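Local coordinates for CbsA (Xanthomonas oryzae pv. oryzae, PDB 5XYH), which probably hydrolyses 1,4-beta-glucosidic bonds of cellulose as a family 6 exoglucanase that releases cellobiose and takes part in plant cell-wall degradation, at residues A[12-17]-A[47-52]; A[88-93]-A[141-146]; A[235-240]-A[326-331]; A[332-337]-A[383-388]. All coordinates share one frame; numbering follows the deposited sequence.

Interaction 1: A[12-17]-A[47-52]; sequences SGYVNP and TYVWLD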
# COMPACT_ATOMS: atom_id res chain seq x y z
N SER A 12 -11.75 17.01 -1.18
CA SER A 12 -11.76 16.15 -2.35
C SER A 12 -10.37 15.54 -2.52
O SER A 12 -9.45 15.81 -1.75
CB SER A 12 -12.21 16.92 -3.59
OG SER A 12 -11.35 18.01 -3.88
N GLY A 13 -10.22 14.71 -3.54
CA GLY A 13 -8.94 14.09 -3.84
C GLY A 13 -8.56 14.27 -5.29
O GLY A 13 -9.41 14.37 -6.18
N TYR A 14 -7.25 14.29 -5.52
CA TYR A 14 -6.71 14.48 -6.86
C TYR A 14 -6.90 13.22 -7.70
O TYR A 14 -6.51 12.12 -7.28
CB TYR A 14 -5.23 14.86 -6.75
CG TYR A 14 -4.42 14.71 -8.01
CD1 TYR A 14 -4.74 15.43 -9.16
CD2 TYR A 14 -3.32 13.85 -8.07
CE1 TYR A 14 -4.00 15.30 -10.32
CE2 TYR A 14 -2.58 13.71 -9.23
CZ TYR A 14 -2.93 14.44 -10.35
OH TYR A 14 -2.20 14.32 -11.53
N VAL A 15 -7.52 13.36 -8.87
CA VAL A 15 -7.77 12.26 -9.79
C VAL A 15 -6.68 12.28 -10.87
O VAL A 15 -6.60 13.22 -11.67
CB VAL A 15 -9.18 12.34 -10.41
CG1 VAL A 15 -9.37 11.25 -11.45
CG2 VAL A 15 -10.29 12.27 -9.32
N ASN A 16 -5.84 11.26 -10.87
CA ASN A 16 -4.64 11.23 -11.71
C ASN A 16 -5.01 10.96 -13.17
O ASN A 16 -5.54 9.88 -13.47
CB ASN A 16 -3.67 10.17 -11.20
CG ASN A 16 -2.39 10.05 -12.04
OD1 ASN A 16 -2.14 10.84 -12.96
ND2 ASN A 16 -1.56 9.06 -11.70
N PRO A 17 -4.75 11.89 -14.09
CA PRO A 17 -5.12 11.65 -15.49
C PRO A 17 -4.35 10.51 -16.13
O PRO A 17 -4.81 9.96 -17.14
CB PRO A 17 -4.82 12.99 -16.18
CG PRO A 17 -3.91 13.71 -15.27
CD PRO A 17 -4.23 13.25 -13.87
N THR A 47 -6.45 8.27 -6.93
CA THR A 47 -5.46 7.21 -6.78
C THR A 47 -4.11 7.83 -6.46
O THR A 47 -3.81 8.94 -6.90
CB THR A 47 -5.34 6.32 -8.04
OG1 THR A 47 -5.12 7.15 -9.19
CG2 THR A 47 -6.61 5.49 -8.26
N TYR A 48 -3.29 7.11 -5.70
CA TYR A 48 -2.01 7.66 -5.26
C TYR A 48 -0.97 7.57 -6.38
O TYR A 48 -1.00 6.65 -7.21
CB TYR A 48 -1.54 6.94 -3.99
CG TYR A 48 -2.06 7.63 -2.75
CD1 TYR A 48 -3.42 7.84 -2.59
CD2 TYR A 48 -1.19 8.11 -1.76
CE1 TYR A 48 -3.93 8.49 -1.49
CE2 TYR A 48 -1.70 8.77 -0.64
CZ TYR A 48 -3.07 8.95 -0.52
OH TYR A 48 -3.63 9.61 0.55
N VAL A 49 -0.08 8.55 -6.42
CA VAL A 49 0.98 8.63 -7.42
C VAL A 49 2.27 8.07 -6.84
O VAL A 49 2.82 8.64 -5.88
CB VAL A 49 1.21 10.08 -7.88
CG1 VAL A 49 2.44 10.16 -8.77
CG2 VAL A 49 -0.03 10.62 -8.59
N TRP A 50 2.79 6.99 -7.42
CA TRP A 50 4.00 6.34 -6.91
C TRP A 50 5.23 7.05 -7.48
O TRP A 50 5.43 7.05 -8.70
CB TRP A 50 4.03 4.86 -7.28
CG TRP A 50 3.05 4.09 -6.47
CD1 TRP A 50 1.69 4.20 -6.54
CD2 TRP A 50 3.33 3.11 -5.47
NE1 TRP A 50 1.11 3.35 -5.63
CE2 TRP A 50 2.09 2.67 -4.96
CE3 TRP A 50 4.51 2.56 -4.95
CZ2 TRP A 50 1.99 1.71 -3.95
CZ3 TRP A 50 4.41 1.60 -3.95
CH2 TRP A 50 3.16 1.18 -3.47
N LEU A 51 6.02 7.65 -6.60
CA LEU A 51 7.33 8.18 -6.99
C LEU A 51 8.37 7.08 -6.75
O LEU A 51 9.14 7.10 -5.78
CB LEU A 51 7.66 9.44 -6.21
CG LEU A 51 6.66 10.59 -6.40
CD1 LEU A 51 7.00 11.75 -5.47
CD2 LEU A 51 6.62 11.05 -7.85
N ASP A 52 8.36 6.09 -7.64
CA ASP A 52 9.14 4.88 -7.43
C ASP A 52 10.56 4.97 -7.98
O ASP A 52 11.27 3.96 -8.00
CB ASP A 52 8.42 3.66 -8.04
CG ASP A 52 8.18 3.78 -9.53
OD1 ASP A 52 7.89 4.90 -10.02
OD2 ASP A 52 8.27 2.75 -10.22
O HOH W 1 -7.19 8.66 -10.04
O HOH W 2 -2.29 7.13 -9.63

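Interaction 2: A[88-93]-A[141-146]; sequences VGLVIY and IVNIIE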
# COMPACT_ATOMS: atom_id res chain seq x y z
N VAL A 88 -3.58 15.43 -2.27
CA VAL A 88 -2.79 14.89 -3.37
C VAL A 88 -1.98 13.72 -2.81
O VAL A 88 -1.09 13.92 -1.97
CB VAL A 88 -1.87 15.95 -4.00
CG1 VAL A 88 -1.10 15.35 -5.16
CG2 VAL A 88 -2.70 17.13 -4.47
N GLY A 89 -2.29 12.51 -3.26
CA GLY A 89 -1.67 11.33 -2.70
C GLY A 89 -0.38 10.96 -3.41
O GLY A 89 -0.37 10.77 -4.63
N LEU A 90 0.70 10.83 -2.63
CA LEU A 90 2.02 10.46 -3.13
C LEU A 90 2.54 9.28 -2.33
O LEU A 90 2.29 9.15 -1.13
CB LEU A 90 3.03 11.61 -3.01
CG LEU A 90 2.76 12.92 -3.76
CD1 LEU A 90 3.86 13.95 -3.47
CD2 LEU A 90 2.61 12.71 -5.26
N VAL A 91 3.28 8.42 -3.02
CA VAL A 91 3.98 7.30 -2.40
C VAL A 91 5.47 7.60 -2.51
O VAL A 91 6.02 7.67 -3.62
CB VAL A 91 3.62 5.97 -3.06
CG1 VAL A 91 4.23 4.84 -2.27
CG2 VAL A 91 2.10 5.82 -3.14
N ILE A 92 6.11 7.83 -1.37
CA ILE A 92 7.55 8.06 -1.27
C ILE A 92 8.20 6.68 -1.25
O ILE A 92 8.07 5.94 -0.27
CB ILE A 92 7.90 8.86 -0.01
CG1 ILE A 92 7.10 10.18 0.05
CG2 ILE A 92 9.43 9.10 0.11
CD1 ILE A 92 7.28 11.10 -1.18
N TYR A 93 8.93 6.32 -2.32
CA TYR A 93 9.27 4.91 -2.52
C TYR A 93 10.56 4.79 -3.34
O TYR A 93 10.57 4.32 -4.48
CB TYR A 93 8.11 4.19 -3.21
CG TYR A 93 8.21 2.68 -3.35
CD1 TYR A 93 8.50 1.87 -2.27
CD2 TYR A 93 7.95 2.07 -4.58
CE1 TYR A 93 8.56 0.48 -2.39
CE2 TYR A 93 8.01 0.69 -4.72
CZ TYR A 93 8.33 -0.10 -3.61
OH TYR A 93 8.39 -1.47 -3.75
N ILE A 141 -0.77 17.73 0.70
CA ILE A 141 0.02 16.62 0.18
C ILE A 141 0.01 15.51 1.22
O ILE A 141 0.37 15.74 2.38
CB ILE A 141 1.45 17.07 -0.16
CG1 ILE A 141 1.44 18.37 -0.97
CG2 ILE A 141 2.19 15.97 -0.92
CD1 ILE A 141 0.70 18.23 -2.30
N VAL A 142 -0.42 14.31 0.83
CA VAL A 142 -0.52 13.18 1.76
C VAL A 142 0.44 12.11 1.27
O VAL A 142 0.23 11.51 0.21
CB VAL A 142 -1.95 12.62 1.87
CG1 VAL A 142 -1.96 11.41 2.80
CG2 VAL A 142 -2.92 13.69 2.34
N ASN A 143 1.47 11.84 2.07
CA ASN A 143 2.55 10.93 1.70
C ASN A 143 2.36 9.55 2.34
O ASN A 143 2.16 9.45 3.56
CB ASN A 143 3.90 11.50 2.12
CG ASN A 143 4.31 12.69 1.30
OD1 ASN A 143 4.06 12.75 0.09
ND2 ASN A 143 4.95 13.67 1.95
N ILE A 144 2.46 8.51 1.52
CA ILE A 144 2.70 7.16 2.01
C ILE A 144 4.21 6.99 2.09
O ILE A 144 4.90 6.99 1.06
CB ILE A 144 2.06 6.10 1.11
CG1 ILE A 144 0.53 6.28 1.13
CG2 ILE A 144 2.48 4.69 1.56
CD1 ILE A 144 -0.23 5.38 0.15
N ILE A 145 4.74 6.83 3.30
CA ILE A 145 6.18 6.87 3.54
C ILE A 145 6.77 5.46 3.40
O ILE A 145 6.57 4.60 4.27
CB ILE A 145 6.50 7.46 4.91
CG1 ILE A 145 6.00 8.91 4.99
CG2 ILE A 145 8.01 7.37 5.17
CD1 ILE A 145 6.71 9.88 4.04
N GLU A 146 7.51 5.24 2.31
CA GLU A 146 8.35 4.08 1.98
C GLU A 146 7.70 2.75 2.34
O GLU A 146 8.10 2.09 3.31
CB GLU A 146 9.72 4.21 2.65
CG GLU A 146 10.58 5.37 2.09
CD GLU A 146 11.04 5.16 0.65
OE1 GLU A 146 10.97 4.00 0.16
OE2 GLU A 146 11.46 6.16 0.02

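Interaction 3: A[235-240]-A[326-331]; sequences ANYTPL and DRRLHR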
# COMPACT_ATOMS: atom_id res chain seq x y z
N ALA A 235 -0.81 -1.55 -1.41
CA ALA A 235 -0.57 -2.43 -2.54
C ALA A 235 -0.86 -3.90 -2.23
O ALA A 235 -0.48 -4.78 -3.01
CB ALA A 235 0.86 -2.29 -3.07
N ASN A 236 -1.51 -4.20 -1.10
CA ASN A 236 -1.86 -5.59 -0.83
C ASN A 236 -3.37 -5.80 -0.93
O ASN A 236 -4.12 -4.91 -1.37
CB ASN A 236 -1.31 -6.07 0.53
CG ASN A 236 -0.93 -7.56 0.51
OD1 ASN A 236 -1.81 -8.44 0.54
ND2 ASN A 236 0.37 -7.84 0.46
N TYR A 237 -3.83 -6.96 -0.46
CA TYR A 237 -5.16 -7.46 -0.75
C TYR A 237 -5.97 -7.89 0.48
O TYR A 237 -7.07 -8.42 0.32
CB TYR A 237 -5.07 -8.66 -1.70
CG TYR A 237 -4.35 -8.40 -3.02
CD1 TYR A 237 -2.97 -8.54 -3.14
CD2 TYR A 237 -5.07 -8.04 -4.15
CE1 TYR A 237 -2.32 -8.33 -4.37
CE2 TYR A 237 -4.44 -7.82 -5.38
CZ TYR A 237 -3.07 -7.96 -5.49
OH TYR A 237 -2.47 -7.73 -6.72
N THR A 238 -5.44 -7.71 1.68
CA THR A 238 -6.10 -8.28 2.85
C THR A 238 -7.42 -7.55 3.09
O THR A 238 -7.45 -6.31 3.05
CB THR A 238 -5.18 -8.19 4.07
OG1 THR A 238 -3.99 -8.95 3.81
CG2 THR A 238 -5.87 -8.75 5.30
N PRO A 239 -8.51 -8.26 3.32
CA PRO A 239 -9.82 -7.59 3.35
C PRO A 239 -9.96 -6.61 4.51
O PRO A 239 -9.28 -6.71 5.54
CB PRO A 239 -10.81 -8.75 3.47
CG PRO A 239 -10.03 -9.93 3.89
CD PRO A 239 -8.63 -9.73 3.38
N LEU A 240 -10.83 -5.63 4.30
CA LEU A 240 -11.21 -4.70 5.36
C LEU A 240 -11.81 -5.44 6.55
O LEU A 240 -11.43 -5.21 7.70
CB LEU A 240 -12.20 -3.68 4.80
CG LEU A 240 -12.52 -2.44 5.63
CD1 LEU A 240 -11.25 -1.70 5.98
CD2 LEU A 240 -13.49 -1.53 4.85
N ASP A 326 -11.12 -13.57 1.74
CA ASP A 326 -9.79 -13.64 1.13
C ASP A 326 -9.54 -15.07 0.64
O ASP A 326 -9.31 -15.98 1.44
CB ASP A 326 -8.74 -13.20 2.14
CG ASP A 326 -7.35 -13.03 1.52
OD1 ASP A 326 -7.04 -13.72 0.52
OD2 ASP A 326 -6.57 -12.20 2.04
N ARG A 327 -9.54 -15.28 -0.68
CA ARG A 327 -9.47 -16.61 -1.27
C ARG A 327 -8.05 -17.01 -1.70
O ARG A 327 -7.89 -17.99 -2.44
CB ARG A 327 -10.41 -16.70 -2.47
CG ARG A 327 -11.86 -16.32 -2.19
CD ARG A 327 -12.43 -17.10 -1.01
NE ARG A 327 -12.32 -18.54 -1.23
CZ ARG A 327 -12.62 -19.47 -0.33
NH1 ARG A 327 -13.05 -19.14 0.89
NH2 ARG A 327 -12.48 -20.76 -0.65
N ARG A 328 -7.03 -16.30 -1.24
CA ARG A 328 -5.67 -16.57 -1.70
C ARG A 328 -5.19 -17.94 -1.22
O ARG A 328 -5.68 -18.50 -0.23
CB ARG A 328 -4.71 -15.50 -1.19
CG ARG A 328 -4.84 -14.18 -1.90
CD ARG A 328 -3.80 -13.19 -1.40
NE ARG A 328 -4.28 -12.48 -0.22
CZ ARG A 328 -3.60 -11.51 0.40
NH1 ARG A 328 -2.41 -11.11 -0.06
NH2 ARG A 328 -4.12 -10.93 1.48
N LEU A 329 -4.20 -18.48 -1.94
CA LEU A 329 -3.61 -19.76 -1.55
C LEU A 329 -2.82 -19.64 -0.25
O LEU A 329 -2.68 -20.63 0.49
CB LEU A 329 -2.72 -20.29 -2.68
CG LEU A 329 -3.42 -20.44 -4.04
CD1 LEU A 329 -2.41 -20.78 -5.12
CD2 LEU A 329 -4.51 -21.51 -3.95
N HIS A 330 -2.31 -18.45 0.04
CA HIS A 330 -1.45 -18.18 1.17
C HIS A 330 -1.43 -16.68 1.36
O HIS A 330 -1.37 -15.94 0.38
CB HIS A 330 -0.03 -18.70 0.92
CG HIS A 330 0.82 -18.78 2.15
ND1 HIS A 330 1.40 -17.67 2.73
CD2 HIS A 330 1.20 -19.84 2.90
CE1 HIS A 330 2.08 -18.04 3.80
NE2 HIS A 330 1.98 -19.35 3.93
N ARG A 331 -1.50 -16.22 2.61
CA ARG A 331 -1.51 -14.78 2.84
C ARG A 331 -0.21 -14.10 2.40
O ARG A 331 -0.19 -12.87 2.27
CB ARG A 331 -1.83 -14.49 4.32
CG ARG A 331 -3.14 -15.15 4.78
CD ARG A 331 -3.51 -14.79 6.20
NE ARG A 331 -4.11 -13.47 6.25
CZ ARG A 331 -4.12 -12.69 7.33
NH1 ARG A 331 -3.57 -13.09 8.46
NH2 ARG A 331 -4.68 -11.49 7.26
O HOH W 3 0.97 -10.76 1.00

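Interaction 4: A[332-337]-A[383-388]; sequences GNWCNQ and RYCDPT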
# COMPACT_ATOMS: atom_id res chain seq x y z
N GLY A 332 0.85 -14.85 2.14
CA GLY A 332 2.09 -14.27 1.67
C GLY A 332 2.14 -13.96 0.18
O GLY A 332 3.12 -13.36 -0.27
N ASN A 333 1.11 -14.34 -0.57
CA ASN A 333 1.06 -14.11 -2.01
C ASN A 333 0.59 -12.69 -2.29
O ASN A 333 -0.58 -12.35 -2.07
CB ASN A 333 0.13 -15.12 -2.67
CG ASN A 333 0.68 -16.53 -2.63
OD1 ASN A 333 1.86 -16.75 -2.36
ND2 ASN A 333 -0.17 -17.50 -2.91
N TRP A 334 1.48 -11.86 -2.84
CA TRP A 334 1.23 -10.44 -2.98
C TRP A 334 1.10 -9.95 -4.41
O TRP A 334 0.77 -8.78 -4.61
CB TRP A 334 2.37 -9.66 -2.32
CG TRP A 334 3.74 -10.05 -2.87
CD1 TRP A 334 4.56 -11.02 -2.39
CD2 TRP A 334 4.42 -9.46 -3.98
NE1 TRP A 334 5.72 -11.08 -3.13
CE2 TRP A 334 5.66 -10.12 -4.11
CE3 TRP A 334 4.12 -8.42 -4.88
CZ2 TRP A 334 6.59 -9.79 -5.10
CZ3 TRP A 334 5.04 -8.10 -5.87
CH2 TRP A 334 6.26 -8.78 -5.97
N CYS A 335 1.37 -10.78 -5.41
CA CYS A 335 1.52 -10.26 -6.76
C CYS A 335 0.35 -10.63 -7.66
O CYS A 335 0.02 -11.82 -7.81
CB CYS A 335 2.81 -10.74 -7.39
SG CYS A 335 2.83 -10.19 -9.10
N ASN A 336 -0.26 -9.61 -8.29
CA ASN A 336 -1.26 -9.76 -9.35
C ASN A 336 -2.29 -10.84 -9.02
O ASN A 336 -2.52 -11.78 -9.77
CB ASN A 336 -0.58 -10.05 -10.70
CG ASN A 336 0.29 -8.89 -11.19
OD1 ASN A 336 0.09 -7.74 -10.80
ND2 ASN A 336 1.24 -9.18 -12.09
N GLN A 337 -2.93 -10.69 -7.87
CA GLN A 337 -3.66 -11.83 -7.32
C GLN A 337 -4.95 -12.09 -8.09
O GLN A 337 -5.69 -11.17 -8.43
CB GLN A 337 -3.94 -11.62 -5.83
CG GLN A 337 -2.69 -11.85 -4.96
CD GLN A 337 -2.19 -13.29 -5.03
OE1 GLN A 337 -2.81 -14.20 -4.48
NE2 GLN A 337 -1.06 -13.50 -5.70
N ARG A 383 9.89 -14.10 -9.04
CA ARG A 383 9.14 -15.35 -9.16
C ARG A 383 7.82 -15.33 -8.39
O ARG A 383 6.93 -16.13 -8.68
CB ARG A 383 9.97 -16.54 -8.70
CG ARG A 383 11.31 -16.69 -9.39
CD ARG A 383 11.18 -17.06 -10.88
NE ARG A 383 10.32 -18.22 -11.13
CZ ARG A 383 10.68 -19.49 -10.95
NH1 ARG A 383 11.88 -19.79 -10.48
NH2 ARG A 383 9.82 -20.47 -11.25
N TYR A 384 7.65 -14.43 -7.41
CA TYR A 384 6.33 -14.37 -6.80
C TYR A 384 5.27 -13.88 -7.77
O TYR A 384 4.08 -13.97 -7.45
CB TYR A 384 6.36 -13.50 -5.54
CG TYR A 384 6.39 -14.29 -4.25
CD1 TYR A 384 7.59 -14.81 -3.76
CD2 TYR A 384 5.24 -14.50 -3.51
CE1 TYR A 384 7.63 -15.51 -2.58
CE2 TYR A 384 5.26 -15.21 -2.32
CZ TYR A 384 6.46 -15.71 -1.87
OH TYR A 384 6.50 -16.41 -0.68
N CYS A 385 5.67 -13.37 -8.94
CA CYS A 385 4.77 -12.98 -10.02
C CYS A 385 4.62 -14.07 -11.08
O CYS A 385 3.92 -13.86 -12.09
CB CYS A 385 5.27 -11.68 -10.70
SG CYS A 385 5.57 -10.29 -9.54
N ASP A 386 5.28 -15.20 -10.88
CA ASP A 386 5.24 -16.35 -11.78
C ASP A 386 4.13 -17.28 -11.32
O ASP A 386 4.23 -17.86 -10.22
CB ASP A 386 6.60 -17.05 -11.74
CG ASP A 386 6.67 -18.30 -12.59
OD1 ASP A 386 5.64 -18.75 -13.10
OD2 ASP A 386 7.80 -18.84 -12.72
N PRO A 387 3.05 -17.47 -12.10
CA PRO A 387 1.96 -18.37 -11.66
C PRO A 387 2.40 -19.78 -11.30
O PRO A 387 1.71 -20.44 -10.50
CB PRO A 387 1.00 -18.38 -12.86
CG PRO A 387 1.29 -17.11 -13.58
CD PRO A 387 2.72 -16.74 -13.34
N THR A 388 3.51 -20.27 -11.87
CA THR A 388 3.95 -21.65 -11.74
C THR A 388 4.95 -21.86 -10.61
O THR A 388 5.38 -22.99 -10.37
CB THR A 388 4.59 -22.13 -13.06
OG1 THR A 388 5.86 -21.48 -13.24
CG2 THR A 388 3.69 -21.81 -14.25
O HOH W 4 2.19 -13.79 -5.47
O HOH W 5 1.65 -12.17 -12.45

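Interaction 1: A[12-17]-A[47-52]
Thr47 faces Asn16 with its hydroxyl: Thr47 OG1 lies 3.9 Å from Asn16 CB, and two waters carry the polar link that no direct hydrogen bond makes. With chi1 at 53° the hydroxyl sits between the backbone N and the carbonyl carbon of its own residue, placed to meet both waters. The first water accepts from Asn16 N (3.0 Å) and is hydrogen-bonded to Thr47 OG1 (2.7 Å). The second accepts from Asn16 ND2 at 2.9 Å and is also bonded to Thr47 OG1. Tyr48 joins through its backbone, its O taking a hydrogen from this second water at 2.8 Å. Val49 CG2 packs against both side chains, 3.8 Å from Asn16 ND2, the two side chains crossing at about a right angle, and in apolar contact 4.1 Å from Tyr14 CE2, at the edge of that ring and near its plane. Both polar atoms of the Asn16 amide are engaged: ND2 with the second water and OD1 with Asp18 N, as the N-cap of helix 17-27; the phenol oxygen of Tyr14 is bonded to His72. The two short strands do not pair with each other. Strand 12-13 and strand 49-51 run parallel to successive portions of strand 86-92 in the barrel sheet, while helix 69-79 lies against them, touching Tyr14, Asn16 and Val49 through His72, Ala75 and Gln79.

Interaction 2: A[88-93]-A[141-146]
The Tyr93 ring and the Glu146 carboxylate stand with their planes 35° apart, Glu146 OE1 approaching Tyr93 CD1 obliquely; on its other contacts the ring meets Trp50 edge-to-face and Arg98 in a cation-pi pair. The flat amide of Asn143 lies alongside Leu90, with OD1 3.5 Å from Leu90 CB and Ile92 crossing beside it. These groups belong to two neighbouring parallel strands of the family 6 alpha/beta barrel, joined by a beta-alpha-beta crossover through helix 113-131. The ladder is regular: Val142 N to Val88 O, Leu90 N to Val142 O, Ile144 N to Leu90 O and Ile92 N to Ile144 O. Of these, Ile144 N meets Leu90 O at 2.7 Å. Val88, Leu90, Ile92, Ile141, Asn143 and Ile145 share the face packed by helices 113-131 and 170-183. There chi1 of Ile141 (-48°) puts CG2 anti to the backbone N, 3.7 Å from Leu90 CD1, while CG1 carries CD1 to Val88 CB. On the face of Val91 and Ile144, Val91 CG2 lies beside Ile144 CD1, and Tyr48 covers part of that side. Asn143 ND2 is bonded to Asn190, whereas OD1, buried among aliphatic groups, has no polar partner in the model. Past the strand ends, Glu146 OE2 is held by Tyr119 and by the N of Asp94, and the ladder closes with a weak bond from Glu146 N to Ile92 O, bent to 129° at the hydrogen.

Interaction 3: A[235-240]-A[326-331]
An Asx turn, in which Asp326 OD1 accepts from Arg328 N, presents a buried arginine to the loop that follows strand 229-232, where Asn236, Tyr237 and Thr238 receive it. Within the turn Arg328 grips Asp326 side-on: NH2 to OD2 at 2.8 Å and NE to OD1 at 3.1 Å, both carboxylate oxygens using their syn lone pairs and lying almost exactly in the guanidinium plane. With the chain bent at chi3 (-86°), the guanidinium meets Asp326 on its NE-NH2 edge and the 235-240 loop through NH1 and NH2. Arg328 NH1 donates to Asn236 OD1 at 2.8 Å, in the amide's carbonyl plane though 25° out of the guanidinium plane. The same OD1 takes the backbone hydrogen of Tyr237, so two N-H groups fix the rotation of the Asn236 amide. Arg328 NH2 adds a weak bond to Thr238 OG1 (3.1 Å), at the guanidinium edge; that hydroxyl is chiefly engaged with His196. Tyr237 CB lies over the centre of one guanidinium face, 3.8 Å above the plane, while the Tyr237 hydroxyl leads off to Asp367. Pro239 CD packs 3.5 Å from Asp326 OD2, and Thr238 CG2 meets Arg331 NH2 at the edge of its guanidinium, whose NH1 donates to Val268 O. A water accepts from Asn236 ND2 and donates to Arg331 O. With Asn333 O as a further acceptor for NH1, the buried charge of Arg328 is met by a carboxylate and several neutral oxygens, and the guanidinium would be expected to favour the ionised form of Asp326, leaving the pair close to neutral.

Interaction 4: A[332-337]-A[383-388]
Tyr384 buries the most surface here, much of it against Trp334. The contact joins the loop between helix 316-323 and strand 347-351 to that between strand 354-358 and helix 411-419, where a short 3-10 turn (383-385) carries Tyr384 and Cys385. The five-membered ring of Trp334 and the Tyr384 ring are nearly parallel, with planes at 20°, but slid so far that they barely overlap, their centroids 4.9 Å apart. Trp334 NE1 comes 3.5 Å from Tyr384 CG, and CD1 touches CD2. With chi1 at 55°, CG between backbone N and carbonyl carbon, the indole has Cys335 CB over one face, offset toward the rim. Further along the same edge of the ring, Tyr384 CE2 meets Gly332 O at 3.5 Å and Asn333 OD1 at 3.7 Å; the Asn333 amide crosses the ring steeply, its ND2 donating to Leu396 O. Water supplies the polar links: one molecule accepts from Cys335 N and donates to Tyr384 O, and a second accepts from Asn336 ND2 and donates to Cys385 O. Within the segments, Gln337 NE2 donates to Cys335 O, Arg383 holds Asp386 OD2 with NE and NH2 together, and Asp386 OD1 forms an Asx turn with Thr388 N. Cys385 SG stands obliquely beside the Trp334 six-membered ring, 4.7 Å from its centroid, and Cys335 SG lies 2.8 Å from Cys385 SG. That is too long for a disulfide and too short for ordinary sulfur contact, so the bonding is doubtful, but the cysteines lie where a disulfide could join the two loops.

How the interactions relate
The four contacts follow one another along the chain without overlap and fall into two pairs. Interactions 1 and 2, with centres about 9 Å apart, share the barrel sheet: strand 86-92 lies between strands 49-51 and 140-145, and Val49 bonds to the backbone of Gly89 and Val91. Interactions 3 and 4, about 12 Å between centres, join loops beyond the strands, linked by the bond of Tyr237 OH with Gln337 N. The pairs are some 23 to 25 Å apart by centres, yet Trp50 packs against Ala235. A core of parallel strands thus carries a layer of loops joined by hydrogen bonds, consistent with family 6 enzymes, whose barrel loops shape the substrate cleft or tunnel.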